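Local coordinates for Arf-GAP with coiled-coil, ANK repeat and PH domain-containing protein 2 (Homo sapiens, PDB 6IF3) that acts as a GTPase-activating protein for the small GTPase ARF6 and, through its ankyrin-repeat domain, interacts with RAB35, at residues D125-M139 / T153-A165. Residues are numbered along the deposited sequence; the frame is centred on the assembly and turned at random.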
loop_
_atom_site.group_PDB
_atom_site.type_symbol
_atom_site.label_atom_id
_atom_site.label_comp_id
_atom_site.label_asym_id
_atom_site.label_seq_id
_atom_site.Cartn_x
_atom_site.Cartn_y
_atom_site.Cartn_z
ATOM N N ASP A 125 -1.554 8.040 2.905
ATOM C CA ASP A 125 -2.790 7.676 2.226
ATOM C C ASP A 125 -2.553 7.467 0.736
ATOM O O ASP A 125 -3.065 6.503 0.158
ATOM C CB ASP A 125 -3.870 8.751 2.431
ATOM C CG ASP A 125 -4.465 8.733 3.818
ATOM O OD1 ASP A 125 -4.234 7.754 4.572
ATOM O OD2 ASP A 125 -5.201 9.678 4.173
ATOM N N ILE A 126 -1.805 8.366 0.093
ATOM C CA ILE A 126 -1.652 8.222 -1.346
ATOM C C ILE A 126 -0.691 7.074 -1.650
ATOM O O ILE A 126 -0.901 6.335 -2.609
ATOM C CB ILE A 126 -1.210 9.542 -2.009
ATOM C CG1 ILE A 126 -2.361 10.553 -1.886
ATOM C CG2 ILE A 126 -0.934 9.330 -3.503
ATOM C CD1 ILE A 126 -2.156 11.889 -2.629
ATOM N N VAL A 127 0.344 6.885 -0.839
ATOM C CA VAL A 127 1.210 5.723 -1.070
ATOM C C VAL A 127 0.383 4.437 -0.951
ATOM O O VAL A 127 0.544 3.499 -1.751
ATOM C CB VAL A 127 2.402 5.688 -0.101
ATOM C CG1 VAL A 127 3.119 4.361 -0.173
ATOM C CG2 VAL A 127 3.368 6.867 -0.397
ATOM N N THR A 128 -0.484 4.387 0.056
ATOM C CA THR A 128 -1.328 3.204 0.263
ATOM C C THR A 128 -2.216 2.901 -0.968
ATOM O O THR A 128 -2.253 1.753 -1.439
ATOM C CB THR A 128 -2.201 3.360 1.495
ATOM O OG1 THR A 128 -1.347 3.399 2.655
ATOM C CG2 THR A 128 -3.199 2.164 1.645
ATOM N N LEU A 129 -2.877 3.912 -1.516
ATOM C CA LEU A 129 -3.711 3.713 -2.715
ATOM C C LEU A 129 -2.857 3.243 -3.906
ATOM O O LEU A 129 -3.258 2.321 -4.632
ATOM C CB LEU A 129 -4.453 4.995 -3.113
ATOM C CG LEU A 129 -5.469 5.506 -2.080
ATOM C CD1 LEU A 129 -6.123 6.787 -2.645
ATOM C CD2 LEU A 129 -6.549 4.459 -1.757
ATOM N N LEU A 130 -1.707 3.880 -4.125
ATOM C CA LEU A 130 -0.842 3.500 -5.246
ATOM C C LEU A 130 -0.339 2.071 -5.069
ATOM O O LEU A 130 -0.346 1.307 -6.035
ATOM C CB LEU A 130 0.360 4.463 -5.366
ATOM C CG LEU A 130 0.004 5.879 -5.827
ATOM C CD1 LEU A 130 1.190 6.840 -5.670
ATOM C CD2 LEU A 130 -0.410 5.882 -7.293
ATOM N N ARG A 131 0.075 1.695 -3.854
ATOM C CA ARG A 131 0.615 0.363 -3.634
ATOM C C ARG A 131 -0.472 -0.692 -3.735
ATOM O O ARG A 131 -0.240 -1.746 -4.287
ATOM C CB ARG A 131 1.310 0.279 -2.274
ATOM C CG ARG A 131 2.567 1.134 -2.196
ATOM C CD ARG A 131 3.829 0.317 -2.001
ATOM N NE ARG A 131 5.039 1.129 -2.123
ATOM C CZ ARG A 131 5.822 1.472 -1.102
ATOM N NH1 ARG A 131 5.524 1.082 0.118
ATOM N NH2 ARG A 131 6.907 2.206 -1.304
ATOM N N LEU A 132 -1.668 -0.403 -3.216
ATOM C CA LEU A 132 -2.742 -1.419 -3.289
ATOM C C LEU A 132 -3.246 -1.597 -4.734
ATOM O O LEU A 132 -3.606 -2.703 -5.150
ATOM C CB LEU A 132 -3.887 -1.072 -2.348
ATOM C CG LEU A 132 -3.420 -1.228 -0.880
ATOM C CD1 LEU A 132 -4.593 -1.067 0.053
ATOM C CD2 LEU A 132 -2.657 -2.561 -0.591
ATOM N N ALA A 133 -3.212 -0.517 -5.517
ATOM C CA ALA A 133 -3.524 -0.656 -6.948
ATOM C C ALA A 133 -2.464 -1.483 -7.684
ATOM O O ALA A 133 -2.804 -2.256 -8.588
ATOM C CB ALA A 133 -3.669 0.711 -7.582
ATOM N N ARG A 134 -1.191 -1.331 -7.306
ATOM C CA ARG A 134 -0.132 -2.173 -7.856
ATOM C C ARG A 134 -0.348 -3.636 -7.470
ATOM O O ARG A 134 -0.126 -4.520 -8.273
ATOM C CB ARG A 134 1.255 -1.717 -7.391
ATOM C CG ARG A 134 1.656 -0.353 -7.949
ATOM C CD ARG A 134 3.177 -0.104 -7.899
ATOM N NE ARG A 134 3.544 1.208 -8.434
ATOM C CZ ARG A 134 4.763 1.528 -8.860
ATOM N NH1 ARG A 134 5.733 0.620 -8.859
ATOM N NH2 ARG A 134 5.002 2.747 -9.331
ATOM N N MET A 135 -0.757 -3.884 -6.229
ATOM C CA MET A 135 -1.031 -5.246 -5.797
ATOM C C MET A 135 -2.114 -5.883 -6.693
ATOM O O MET A 135 -1.989 -7.036 -7.098
ATOM C CB MET A 135 -1.460 -5.240 -4.322
ATOM C CG MET A 135 -1.635 -6.630 -3.736
ATOM S SD MET A 135 -2.268 -6.572 -2.045
ATOM C CE MET A 135 -0.838 -6.016 -1.149
ATOM N N ASN A 136 -3.154 -5.112 -7.005
ATOM C CA ASN A 136 -4.185 -5.566 -7.931
ATOM C C ASN A 136 -3.609 -5.857 -9.312
ATOM O O ASN A 136 -3.976 -6.846 -9.938
ATOM C CB ASN A 136 -5.304 -4.536 -8.052
ATOM C CG ASN A 136 -6.221 -4.547 -6.839
ATOM O OD1 ASN A 136 -6.163 -5.472 -6.019
ATOM N ND2 ASN A 136 -7.090 -3.543 -6.733
ATOM N N GLU A 137 -2.699 -5.003 -9.762
ATOM C CA GLU A 137 -2.025 -5.254 -11.060
ATOM C C GLU A 137 -1.281 -6.575 -11.024
ATOM O O GLU A 137 -1.372 -7.397 -11.954
ATOM C CB GLU A 137 -1.053 -4.127 -11.395
ATOM C CG GLU A 137 -1.691 -2.770 -11.599
ATOM C CD GLU A 137 -0.673 -1.716 -12.029
ATOM O OE1 GLU A 137 0.511 -2.073 -12.222
ATOM O OE2 GLU A 137 -1.067 -0.543 -12.212
ATOM N N GLU A 138 -0.558 -6.806 -9.941
ATOM C CA GLU A 138 0.234 -8.039 -9.836
ATOM C C GLU A 138 -0.640 -9.289 -9.707
ATOM O O GLU A 138 -0.314 -10.361 -10.254
ATOM C CB GLU A 138 1.185 -7.970 -8.635
ATOM C CG GLU A 138 2.322 -6.980 -8.787
ATOM C CD GLU A 138 3.420 -7.203 -7.749
ATOM O OE1 GLU A 138 3.517 -8.333 -7.232
ATOM O OE2 GLU A 138 4.172 -6.251 -7.461
ATOM N N MET A 139 -1.736 -9.175 -8.966
ATOM C CA MET A 139 -2.688 -10.270 -8.831
ATOM C C MET A 139 -3.311 -10.618 -10.180
ATOM O O MET A 139 -3.524 -11.797 -10.491
ATOM C CB MET A 139 -3.785 -9.932 -7.812
ATOM C CG MET A 139 -3.309 -9.915 -6.347
ATOM S SD MET A 139 -2.644 -11.473 -5.678
ATOM C CE MET A 139 -4.146 -12.415 -5.539
ATOM N N THR A 153 -8.753 -11.759 -4.235
ATOM C CA THR A 153 -7.631 -11.368 -5.086
ATOM C C THR A 153 -7.642 -9.881 -5.417
ATOM O O THR A 153 -6.694 -9.362 -6.002
ATOM C CB THR A 153 -7.629 -12.137 -6.425
ATOM O OG1 THR A 153 -8.862 -11.905 -7.115
ATOM C CG2 THR A 153 -7.444 -13.646 -6.195
ATOM N N TYR A 154 -8.724 -9.199 -5.060
ATOM C CA TYR A 154 -8.931 -7.847 -5.554
ATOM C C TYR A 154 -9.176 -6.837 -4.427
ATOM O O TYR A 154 -10.220 -6.877 -3.781
ATOM C CB TYR A 154 -10.106 -7.864 -6.530
ATOM C CG TYR A 154 -10.519 -6.513 -7.033
ATOM C CD1 TYR A 154 -9.799 -5.870 -8.034
ATOM C CD2 TYR A 154 -11.627 -5.866 -6.493
ATOM C CE1 TYR A 154 -10.180 -4.623 -8.496
ATOM C CE2 TYR A 154 -12.017 -4.621 -6.941
ATOM C CZ TYR A 154 -11.290 -4.003 -7.942
ATOM O OH TYR A 154 -11.685 -2.760 -8.383
ATOM N N GLN A 155 -8.211 -5.939 -4.202
ATOM C CA GLN A 155 -8.337 -4.907 -3.178
ATOM C C GLN A 155 -9.355 -3.862 -3.580
ATOM O O GLN A 155 -9.277 -3.306 -4.659
ATOM C CB GLN A 155 -6.995 -4.202 -2.916
ATOM C CG GLN A 155 -5.855 -5.113 -2.563
ATOM C CD GLN A 155 -6.186 -6.000 -1.399
ATOM O OE1 GLN A 155 -6.736 -5.545 -0.389
ATOM N NE2 GLN A 155 -5.918 -7.289 -1.554
ATOM N N ASP A 156 -10.314 -3.599 -2.696
ATOM C CA ASP A 156 -11.323 -2.560 -2.912
ATOM C C ASP A 156 -10.735 -1.206 -2.485
ATOM O O ASP A 156 -10.870 -0.809 -1.313
ATOM C CB ASP A 156 -12.565 -2.914 -2.097
ATOM C CG ASP A 156 -13.754 -1.981 -2.341
ATOM O OD1 ASP A 156 -13.581 -0.877 -2.920
ATOM O OD2 ASP A 156 -14.884 -2.376 -1.943
ATOM N N ILE A 157 -10.066 -0.483 -3.383
ATOM C CA ILE A 157 -9.341 0.694 -2.896
ATOM C C ILE A 157 -10.330 1.830 -2.600
ATOM O O ILE A 157 -9.985 2.761 -1.854
ATOM C CB ILE A 157 -8.235 1.150 -3.853
ATOM C CG1 ILE A 157 -8.818 1.558 -5.201
ATOM C CG2 ILE A 157 -7.175 0.030 -4.023
ATOM C CD1 ILE A 157 -7.802 2.312 -6.077
ATOM N N PHE A 158 -11.541 1.776 -3.171
ATOM C CA PHE A 158 -12.538 2.770 -2.757
ATOM C C PHE A 158 -12.853 2.623 -1.276
ATOM O O PHE A 158 -12.988 3.617 -0.547
ATOM C CB PHE A 158 -13.835 2.666 -3.549
ATOM C CG PHE A 158 -14.935 3.520 -2.971
ATOM C CD1 PHE A 158 -14.923 4.899 -3.149
ATOM C CD2 PHE A 158 -15.951 2.947 -2.197
ATOM C CE1 PHE A 158 -15.940 5.691 -2.584
ATOM C CE2 PHE A 158 -16.952 3.727 -1.628
ATOM C CZ PHE A 158 -16.945 5.114 -1.821
ATOM N N ARG A 159 -13.035 1.380 -0.839
ATOM C CA ARG A 159 -13.318 1.139 0.563
ATOM C C ARG A 159 -12.184 1.680 1.423
ATOM O O ARG A 159 -12.421 2.311 2.466
ATOM C CB ARG A 159 -13.503 -0.358 0.837
ATOM C CG ARG A 159 -14.011 -0.621 2.274
ATOM C CD ARG A 159 -14.190 -2.086 2.519
ATOM N NE ARG A 159 -14.901 -2.347 3.763
ATOM C CZ ARG A 159 -15.266 -3.561 4.159
ATOM N NH1 ARG A 159 -14.953 -4.607 3.392
ATOM N NH2 ARG A 159 -15.956 -3.733 5.286
ATOM N N ASP A 160 -10.953 1.444 0.987
ATOM C CA ASP A 160 -9.782 1.975 1.710
ATOM C C ASP A 160 -9.718 3.511 1.687
ATOM O O ASP A 160 -9.252 4.119 2.671
ATOM C CB ASP A 160 -8.502 1.417 1.115
ATOM C CG ASP A 160 -8.456 -0.086 1.200
ATOM O OD1 ASP A 160 -8.918 -0.617 2.218
ATOM O OD2 ASP A 160 -7.983 -0.736 0.255
ATOM N N PHE A 161 -10.174 4.112 0.594
ATOM C CA PHE A 161 -10.205 5.556 0.458
ATOM C C PHE A 161 -11.310 6.163 1.347
ATOM O O PHE A 161 -11.178 7.312 1.835
ATOM C CB PHE A 161 -10.431 5.965 -1.029
ATOM C CG PHE A 161 -10.848 7.389 -1.177
ATOM C CD1 PHE A 161 -9.968 8.406 -0.844
ATOM C CD2 PHE A 161 -12.163 7.720 -1.549
ATOM C CE1 PHE A 161 -10.363 9.740 -0.877
ATOM C CE2 PHE A 161 -12.557 9.045 -1.585
ATOM C CZ PHE A 161 -11.652 10.049 -1.269
ATOM N N SER A 162 -12.405 5.423 1.540
ATOM C CA SER A 162 -13.638 6.006 2.072
ATOM C C SER A 162 -13.482 6.686 3.444
ATOM O O SER A 162 -14.256 7.577 3.762
ATOM C CB SER A 162 -14.773 4.953 2.145
ATOM O OG SER A 162 -14.556 3.937 3.126
ATOM N N GLN A 163 -12.476 6.318 4.234
ATOM C CA GLN A 163 -12.300 7.000 5.522
ATOM C C GLN A 163 -11.034 7.850 5.571
ATOM O O GLN A 163 -10.702 8.402 6.629
ATOM C CB GLN A 163 -12.296 5.992 6.678
ATOM C CG GLN A 163 -13.594 5.225 6.847
ATOM C CD GLN A 163 -14.779 6.045 7.379
ATOM O OE1 GLN A 163 -14.762 7.271 7.413
ATOM N NE2 GLN A 163 -15.819 5.345 7.796
ATOM N N MET A 164 -10.354 7.972 4.433
ATOM C CA MET A 164 -9.231 8.912 4.270
ATOM C C MET A 164 -9.719 10.338 3.974
ATOM O O MET A 164 -10.799 10.529 3.410
ATOM C CB MET A 164 -8.320 8.504 3.127
ATOM C CG MET A 164 -7.784 7.102 3.153
ATOM S SD MET A 164 -6.839 6.906 1.620
ATOM C CE MET A 164 -6.149 5.263 1.877
ATOM N N ALA A 165 -8.901 11.333 4.303
ATOM C CA ALA A 165 -9.188 12.706 3.888
ATOM C C ALA A 165 -9.115 12.813 2.364
ATOM O O ALA A 165 -8.215 12.250 1.737
ATOM C CB ALA A 165 -8.227 13.674 4.536
HETATM O O HOH W 1 -5.707 11.758 2.351
HETATM O O HOH W 2 -6.732 10.298 5.954
HETATM O O HOH W 3 -4.990 -7.573 -4.799
#
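Asn136 lays its carboxamide against the backbone of Gln155 and grips it twice. Gln155 N donates to Asn136 OD1 at 2.8 Å, and Asn136 ND2 donates almost straight (169°) to Gln155 O at 3.0 Å, each bond lying in the carbonyl plane on a lone pair. Asparagine suits the place because one short amide offers donor and acceptor together, as a neighbouring strand would; a water shared with Thr153 O also donates to OD1. A leucine here would probably leave both polar backbone atoms of Gln155 without their mates and let the 153-156 segment drift from the helix.

Beside this polar clasp, Gln155 bends at chi2 (-54°), which turns its amide back over Met135 and puts NE2 3.8 Å from Met135 SD. Met139, folded at both chi2 and chi3, brings its methyl CE to 3.6 Å from Thr153 CG2; such a flexible thioether fits the uneven surface of a loop.

Further along, Leu129, Leu132, Ile157 and Met164 supply apolar surface, met by Asp125 and Asp160. Beta-branched Ile157 presents CG2 to Leu132 CB, while Leu132 CD1 meets Asp160 OD2, the two side chains crossing at about a right angle; Asp160 OD1 pairs with a basic side chain of another protein's chain. Met164, long, unbranched and extended beyond CG, slides past Asp125 and Leu129 in the opposite direction, reaching Leu129 CD2 with CE at 3.7 Å. One water donates to both Asp125 OD2 (2.8 Å) and Ala165 O; Asp125 OD1 is hydrogen-bonded to a polar side chain of that other protein.

The axis of 157-161 runs nearly antiparallel (168°) to that of 125-139, which lies in the third ankyrin repeat, with a closest approach of 10.3 Å. Ile157 and Phe161 also touch helix 91-99, while helix 114-120 meets Val127 and Arg131.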